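Local coordinates for ribonucleoside-diphosphate reductase subunit beta (Clostridium botulinum, PDB 6ZJK), which probably supplies, as the iron-binding small subunit of a class I ribonucleotide reductase, the oxidising centre needed to convert ribonucleoside diphosphates into deoxyribonucleotides, at residues Leu103-Leu106 and Asp107-Ser111. Sequence-based numbering, arbitrary orientation.
With FE (Fe (III) ion), chain H.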
loop_
_atom_site.group_PDB
_atom_site.type_symbol
_atom_site.label_atom_id
_atom_site.label_comp_id
_atom_site.label_asym_id
_atom_site.label_seq_id
_atom_site.Cartn_x
_atom_site.Cartn_y
_atom_site.Cartn_z
ATOM N N LEU A 103 17.847 9.964 -1.206
ATOM C CA LEU A 103 16.774 9.429 -0.382
ATOM C C LEU A 103 15.496 9.213 -1.201
ATOM O O LEU A 103 14.788 8.212 -1.007
ATOM C CB LEU A 103 16.521 10.359 0.806
ATOM C CG LEU A 103 17.681 10.585 1.785
ATOM C CD1 LEU A 103 17.230 11.360 3.026
ATOM C CD2 LEU A 103 18.384 9.275 2.185
ATOM N N ASN A 104 15.219 10.103 -2.160
ATOM C CA ASN A 104 14.050 9.927 -3.028
ATOM C C ASN A 104 14.176 8.664 -3.864
ATOM O O ASN A 104 13.180 7.983 -4.130
ATOM C CB ASN A 104 13.869 11.149 -3.953
ATOM C CG ASN A 104 12.535 11.122 -4.727
ATOM O OD1 ASN A 104 11.451 11.079 -4.142
ATOM N ND2 ASN A 104 12.623 11.156 -6.041
ATOM N N PHE A 105 15.388 8.343 -4.302
ATOM C CA PHE A 105 15.604 7.070 -4.972
ATOM C C PHE A 105 15.319 5.899 -4.028
ATOM O O PHE A 105 14.702 4.905 -4.437
ATOM C CB PHE A 105 17.037 6.992 -5.506
ATOM C CG PHE A 105 17.487 5.590 -5.774
ATOM C CD1 PHE A 105 17.230 4.993 -7.000
ATOM C CD2 PHE A 105 18.130 4.841 -4.780
ATOM C CE1 PHE A 105 17.634 3.688 -7.240
ATOM C CE2 PHE A 105 18.516 3.544 -5.013
ATOM C CZ PHE A 105 18.279 2.964 -6.239
ATOM N N LEU A 106 15.697 6.009 -2.763
ATOM C CA LEU A 106 15.516 4.915 -1.809
ATOM C C LEU A 106 14.050 4.547 -1.573
ATOM O O LEU A 106 13.679 3.453 -1.703
ATOM C CB LEU A 106 16.241 5.182 -0.512
ATOM C CG LEU A 106 17.752 5.202 -0.505
ATOM C CD1 LEU A 106 18.302 5.351 0.861
ATOM C CD2 LEU A 106 18.432 4.129 -1.274
ATOM N N ASP A 107 13.254 5.532 -1.263
ATOM C CA ASP A 107 11.870 5.352 -1.055
ATOM C C ASP A 107 11.159 4.936 -2.349
ATOM O O ASP A 107 10.243 4.202 -2.286
ATOM C CB ASP A 107 11.248 6.565 -0.454
ATOM C CG ASP A 107 11.543 6.722 1.016
ATOM O OD1 ASP A 107 11.361 5.821 1.803
ATOM O OD2 ASP A 107 11.918 7.783 1.413
ATOM N N SER A 108 11.610 5.389 -3.508
ATOM C CA SER A 108 11.010 4.996 -4.733
ATOM C C SER A 108 11.216 3.529 -4.969
ATOM O O SER A 108 10.326 2.869 -5.328
ATOM C CB SER A 108 11.502 5.835 -5.917
ATOM O OG SER A 108 10.994 7.125 -5.864
ATOM N N VAL A 109 12.406 3.013 -4.750
ATOM C CA VAL A 109 12.615 1.604 -4.964
ATOM C C VAL A 109 11.939 0.752 -3.888
ATOM O O VAL A 109 11.590 -0.319 -4.140
ATOM C CB VAL A 109 14.051 1.148 -5.119
ATOM C CG1 VAL A 109 14.689 1.709 -6.334
ATOM C CG2 VAL A 109 14.851 1.452 -3.919
ATOM N N GLN A 110 11.763 1.284 -2.707
ATOM C CA GLN A 110 11.074 0.595 -1.659
ATOM C C GLN A 110 9.631 0.450 -2.117
ATOM O O GLN A 110 9.097 -0.594 -2.055
ATOM C CB GLN A 110 11.137 1.359 -0.368
ATOM C CG GLN A 110 12.445 1.294 0.367
ATOM C CD GLN A 110 12.833 -0.074 0.772
ATOM O OE1 GLN A 110 13.380 -0.812 0.011
ATOM N NE2 GLN A 110 12.534 -0.415 1.990
ATOM N N SER A 111 9.026 1.490 -2.667
ATOM C CA SER A 111 7.652 1.468 -3.165
ATOM C C SER A 111 7.413 0.477 -4.290
ATOM O O SER A 111 6.353 -0.016 -4.448
ATOM C CB SER A 111 7.219 2.831 -3.640
ATOM O OG SER A 111 7.163 3.749 -2.634
HETATM FE FE FE H . 10.877 5.629 3.948
HETATM O O HOH W 1 10.706 4.599 6.125
#
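Two donors of Ser108 grip the carbonyl oxygen of Asn104: Ser108 N lies 3.1 Å from Asn104 O, and Ser108 OG 2.9 Å from the same Asn104 O. They come in from opposite faces of the carbonyl plane, the hydroxyl tilted 26° from it. The helix backbone places the N-H, while chi1 of -72° puts OG anti to the Ser108 carbonyl carbon and beside its own N, within reach of the carbonyl one turn back. Ser108 OG also bonds Arg49 N of the second subunit, while Asn104 ND2 reaches Arg49 O there, which ties this side of helix 90-118 to the second subunit. One turn on, Ser111 repeats the double grip on Asp107 O, with Ser111 OG at 3.1 Å from it. Phe105 and Val109 meet on another side, where Val109 CG1 approaches Phe105 CE1 to 3.7 Å and Val109 CG2 lies over one ring face, offset toward the rim; Phe29 of the second subunit stacks edge-to-face with this ring. Asp107 N bonds Leu103 O at 3.1 Å with an almost straight N-H...O angle of 170°. The Asp107 carboxylate binds through one oxygen, with OD1 2.2 Å from the iron, whereas OD2 stays 3.5 Å from that iron and bonds Tyr144 OH. A water, Glu137 and His140 also bind this ion. Such a buried stretch of helix, carrying an aspartate ligand to one iron, is characteristic of the di-iron helical bundle of ribonucleotide reductase R2 proteins.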